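Local coordinates for protein glycosyl hydrolase, BNR repeat (Ralstonia eutropha, PDB 3B7F) that is probably a glycosyl hydrolase with BNR repeats, folded as a seven-bladed beta-propeller, at residues S16-A28 and M346-F358. Residues are numbered along the deposited sequence; the frame is centred on the assembly and turned at random.
Sequences SAPESGPVMLLVA and MTADAHAPVGVYF
Leu25 lays its CD2 methyl over the centre of the Tyr357 ring, 3.7 Å from the centroid and 13° off the ring normal, a CH-pi contact between neighbouring blades of the seven-bladed beta-propeller. Strand 24-29 belongs to the blade that the C-terminal strand 385-391 completes, whereas the hairpin of strands 346-348 and 356-359 starts the preceding blade. Beyond the strands, the loop tip of that hairpin meets the N-terminal arm through His351. With CG anti to the carbonyl carbon (chi1 -78°), its ring is held between Val23 CG2 on one face and Glu19 O with Ser20 CA on the opposite face. In the ring plane, His351 NE2 donates to Gly21 O at 2.6 Å with a nearly straight N-H...O angle of 166°. His351 ND1 lies 2.9 Å from a water that also accepts from Ala350 N and donates to Glu19 OE1. Glu19 N adds a direct backbone bond to Ala350 O at 2.9 Å. Asp349 OD1 ties the loop together, accepting from His351 N (2.9 Å, an Asx turn) and from Gly355 N on the opposite face of the carboxylate. Asp349 OD2 is also salt-bridged to Arg42. The same oxygen accepts the Tyr357 hydroxyl on its anti side, OH to OD2 2.6 Å.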
loop_
_atom_site.group_PDB
_atom_site.type_symbol
_atom_site.label_atom_id
_atom_site.label_comp_id
_atom_site.label_asym_id
_atom_site.label_seq_id
_atom_site.Cartn_x
_atom_site.Cartn_y
_atom_site.Cartn_z
ATOM N N SER A 16 5.258 17.873 -13.109
ATOM C CA SER A 16 5.370 16.468 -13.620
ATOM C C SER A 16 5.010 16.293 -15.104
ATOM O O SER A 16 3.840 16.463 -15.502
ATOM C CB SER A 16 4.506 15.504 -12.780
ATOM O OG SER A 16 5.267 14.700 -11.881
ATOM N N ALA A 17 6.030 15.982 -15.914
ATOM C CA ALA A 17 5.838 15.630 -17.320
ATOM C C ALA A 17 5.426 14.153 -17.271
ATOM O O ALA A 17 5.933 13.418 -16.400
ATOM C CB ALA A 17 7.113 15.821 -18.128
ATOM N N PRO A 18 4.489 13.712 -18.149
ATOM C CA PRO A 18 4.116 12.287 -18.068
ATOM C C PRO A 18 5.255 11.357 -18.481
ATOM O O PRO A 18 6.059 11.708 -19.366
ATOM C CB PRO A 18 2.936 12.161 -19.041
ATOM C CG PRO A 18 2.506 13.573 -19.342
ATOM C CD PRO A 18 3.725 14.408 -19.200
ATOM N N GLU A 19 5.341 10.207 -17.808
ATOM C CA GLU A 19 6.350 9.199 -18.135
ATOM C C GLU A 19 5.933 8.532 -19.411
ATOM O O GLU A 19 4.801 8.662 -19.852
ATOM C CB GLU A 19 6.539 8.171 -17.028
ATOM C CG GLU A 19 7.184 8.763 -15.787
ATOM C CD GLU A 19 7.395 7.741 -14.678
ATOM O OE1 GLU A 19 6.967 6.577 -14.825
ATOM O OE2 GLU A 19 8.012 8.093 -13.650
ATOM N N SER A 20 6.867 7.816 -20.003
ATOM C CA SER A 20 6.669 7.226 -21.300
ATOM C C SER A 20 7.401 5.896 -21.421
ATOM O O SER A 20 8.294 5.580 -20.618
ATOM C CB SER A 20 7.193 8.222 -22.324
ATOM O OG SER A 20 6.928 7.784 -23.620
ATOM N N GLY A 21 7.005 5.114 -22.415
ATOM C CA GLY A 21 7.636 3.830 -22.657
ATOM C C GLY A 21 7.078 2.645 -21.851
ATOM O O GLY A 21 5.958 2.709 -21.332
ATOM N N PRO A 22 7.856 1.544 -21.767
ATOM C CA PRO A 22 7.407 0.344 -21.098
ATOM C C PRO A 22 7.127 0.531 -19.625
ATOM O O PRO A 22 7.816 1.297 -18.962
ATOM C CB PRO A 22 8.616 -0.598 -21.235
ATOM C CG PRO A 22 9.284 -0.174 -22.458
ATOM C CD PRO A 22 9.214 1.344 -22.322
ATOM N N VAL A 23 6.099 -0.159 -19.150
ATOM C CA VAL A 23 5.738 -0.216 -17.742
ATOM C C VAL A 23 6.082 -1.619 -17.225
ATOM O O VAL A 23 6.017 -2.619 -17.962
ATOM C CB VAL A 23 4.235 0.112 -17.533
ATOM C CG1 VAL A 23 3.783 -0.146 -16.100
ATOM C CG2 VAL A 23 3.956 1.553 -17.899
HETATM N N MSE A 24 6.444 -1.685 -15.952
HETATM C CA MSE A 24 6.720 -2.916 -15.286
HETATM C C MSE A 24 5.816 -2.981 -14.083
HETATM O O MSE A 24 5.570 -1.966 -13.463
HETATM C CB MSE A 24 8.178 -2.969 -14.860
HETATM C CG MSE A 24 8.557 -4.274 -14.139
HETATM SE SE MSE A 24 10.482 -4.577 -14.046
HETATM C CE MSE A 24 10.713 -4.985 -15.960
ATOM N N LEU A 25 5.306 -4.173 -13.776
ATOM C CA LEU A 25 4.492 -4.410 -12.577
ATOM C C LEU A 25 5.248 -5.461 -11.794
ATOM O O LEU A 25 5.679 -6.421 -12.368
ATOM C CB LEU A 25 3.077 -4.892 -12.903
ATOM C CG LEU A 25 2.205 -4.012 -13.801
ATOM C CD1 LEU A 25 0.910 -4.756 -14.061
ATOM C CD2 LEU A 25 1.946 -2.600 -13.197
ATOM N N LEU A 26 5.419 -5.232 -10.501
ATOM C CA LEU A 26 6.162 -6.081 -9.577
ATOM C C LEU A 26 5.095 -6.735 -8.735
ATOM O O LEU A 26 4.448 -6.036 -7.950
ATOM C CB LEU A 26 7.080 -5.218 -8.707
ATOM C CG LEU A 26 7.867 -4.087 -9.380
ATOM C CD1 LEU A 26 8.738 -3.346 -8.295
ATOM C CD2 LEU A 26 8.704 -4.605 -10.531
ATOM N N VAL A 27 4.931 -8.063 -8.886
ATOM C CA VAL A 27 3.834 -8.794 -8.321
ATOM C C VAL A 27 4.288 -9.745 -7.220
ATOM O O VAL A 27 4.999 -10.718 -7.496
ATOM C CB VAL A 27 3.102 -9.632 -9.420
ATOM C CG1 VAL A 27 1.872 -10.316 -8.832
ATOM C CG2 VAL A 27 2.739 -8.768 -10.633
ATOM N N ALA A 28 3.843 -9.471 -5.995
ATOM C CA ALA A 28 4.176 -10.255 -4.817
ATOM C C ALA A 28 3.045 -11.216 -4.542
ATOM O O ALA A 28 1.887 -10.792 -4.466
ATOM C CB ALA A 28 4.392 -9.330 -3.602
HETATM N N MSE A 346 -3.345 -2.769 -5.656
HETATM C CA MSE A 346 -3.664 -1.811 -6.732
HETATM C C MSE A 346 -2.500 -0.863 -6.875
HETATM O O MSE A 346 -1.891 -0.504 -5.880
HETATM C CB MSE A 346 -4.868 -0.906 -6.498
HETATM C CG MSE A 346 -6.172 -1.529 -6.676
HETATM SE SE MSE A 346 -7.529 -0.240 -7.222
HETATM C CE MSE A 346 -7.387 0.776 -5.666
ATOM N N THR A 347 -2.228 -0.439 -8.112
ATOM C CA THR A 347 -1.180 0.526 -8.405
ATOM C C THR A 347 -1.542 1.262 -9.681
ATOM O O THR A 347 -2.458 0.862 -10.419
ATOM C CB THR A 347 0.197 -0.159 -8.559
ATOM O OG1 THR A 347 1.248 0.809 -8.554
ATOM C CG2 THR A 347 0.257 -0.999 -9.842
ATOM N N ALA A 348 -0.819 2.341 -9.923
ATOM C CA ALA A 348 -1.040 3.142 -11.103
ATOM C C ALA A 348 0.314 3.564 -11.654
ATOM O O ALA A 348 1.286 3.617 -10.914
ATOM C CB ALA A 348 -1.965 4.360 -10.769
ATOM N N ASP A 349 0.393 3.767 -12.965
ATOM C CA ASP A 349 1.616 4.272 -13.603
ATOM C C ASP A 349 1.535 5.824 -13.700
ATOM O O ASP A 349 0.568 6.416 -13.221
ATOM C CB ASP A 349 1.883 3.565 -14.937
ATOM C CG ASP A 349 0.863 3.878 -16.016
ATOM O OD1 ASP A 349 0.432 5.042 -16.149
ATOM O OD2 ASP A 349 0.511 2.934 -16.762
ATOM N N ALA A 350 2.555 6.457 -14.301
ATOM C CA ALA A 350 2.618 7.910 -14.473
ATOM C C ALA A 350 2.589 8.291 -15.952
ATOM O O ALA A 350 3.060 9.355 -16.325
ATOM C CB ALA A 350 3.878 8.486 -13.777
ATOM N N HIS A 351 2.035 7.416 -16.803
ATOM C CA HIS A 351 1.894 7.713 -18.228
ATOM C C HIS A 351 0.722 8.644 -18.433
ATOM O O HIS A 351 0.010 8.964 -17.483
ATOM C CB HIS A 351 1.710 6.423 -19.038
ATOM C CG HIS A 351 2.976 5.664 -19.261
ATOM N ND1 HIS A 351 3.925 5.497 -18.275
ATOM C CD2 HIS A 351 3.420 4.979 -20.338
ATOM C CE1 HIS A 351 4.921 4.772 -18.752
ATOM N NE2 HIS A 351 4.632 4.432 -19.998
ATOM N N ALA A 352 0.553 9.097 -19.667
ATOM C CA ALA A 352 -0.560 9.941 -20.077
ATOM C C ALA A 352 -1.294 9.208 -21.197
ATOM O O ALA A 352 -0.720 9.018 -22.269
ATOM C CB ALA A 352 -0.065 11.298 -20.556
ATOM N N PRO A 353 -2.524 8.704 -20.942
ATOM C CA PRO A 353 -3.297 8.699 -19.716
ATOM C C PRO A 353 -2.735 7.717 -18.703
ATOM O O PRO A 353 -2.033 6.793 -19.059
ATOM C CB PRO A 353 -4.682 8.237 -20.151
ATOM C CG PRO A 353 -4.571 7.747 -21.450
ATOM C CD PRO A 353 -3.241 8.040 -22.029
ATOM N N VAL A 354 -3.041 7.945 -17.443
ATOM C CA VAL A 354 -2.600 7.097 -16.374
ATOM C C VAL A 354 -3.275 5.729 -16.481
ATOM O O VAL A 354 -4.472 5.630 -16.737
ATOM C CB VAL A 354 -2.870 7.753 -14.995
ATOM C CG1 VAL A 354 -2.804 6.712 -13.889
ATOM C CG2 VAL A 354 -1.882 8.850 -14.781
ATOM N N GLY A 355 -2.455 4.698 -16.355
ATOM C CA GLY A 355 -2.864 3.329 -16.347
ATOM C C GLY A 355 -3.021 2.894 -14.908
ATOM O O GLY A 355 -2.343 3.428 -14.017
ATOM N N VAL A 356 -3.958 1.971 -14.686
ATOM C CA VAL A 356 -4.322 1.470 -13.358
ATOM C C VAL A 356 -4.332 -0.072 -13.414
ATOM O O VAL A 356 -4.685 -0.696 -14.423
ATOM C CB VAL A 356 -5.683 2.040 -12.895
ATOM C CG1 VAL A 356 -5.959 1.664 -11.427
ATOM C CG2 VAL A 356 -5.734 3.555 -13.072
ATOM N N TYR A 357 -3.914 -0.689 -12.330
ATOM C CA TYR A 357 -3.725 -2.133 -12.322
ATOM C C TYR A 357 -4.149 -2.702 -11.019
ATOM O O TYR A 357 -4.015 -2.052 -10.001
ATOM C CB TYR A 357 -2.214 -2.431 -12.480
ATOM C CG TYR A 357 -1.561 -1.705 -13.638
ATOM C CD1 TYR A 357 -1.537 -2.270 -14.913
ATOM C CD2 TYR A 357 -1.014 -0.420 -13.478
ATOM C CE1 TYR A 357 -0.976 -1.580 -16.006
ATOM C CE2 TYR A 357 -0.472 0.256 -14.557
ATOM C CZ TYR A 357 -0.435 -0.339 -15.819
ATOM O OH TYR A 357 0.122 0.324 -16.910
ATOM N N PHE A 358 -4.653 -3.928 -11.022
ATOM C CA PHE A 358 -4.911 -4.603 -9.750
ATOM C C PHE A 358 -4.704 -6.111 -9.827
ATOM O O PHE A 358 -4.835 -6.704 -10.896
ATOM C CB PHE A 358 -6.274 -4.226 -9.134
ATOM C CG PHE A 358 -7.500 -4.733 -9.895
ATOM C CD1 PHE A 358 -8.013 -6.002 -9.666
ATOM C CD2 PHE A 358 -8.175 -3.898 -10.769
ATOM C CE1 PHE A 358 -9.145 -6.455 -10.326
ATOM C CE2 PHE A 358 -9.303 -4.364 -11.472
ATOM C CZ PHE A 358 -9.789 -5.634 -11.227
HETATM O O HOH W 1 4.853 5.297 -15.574
#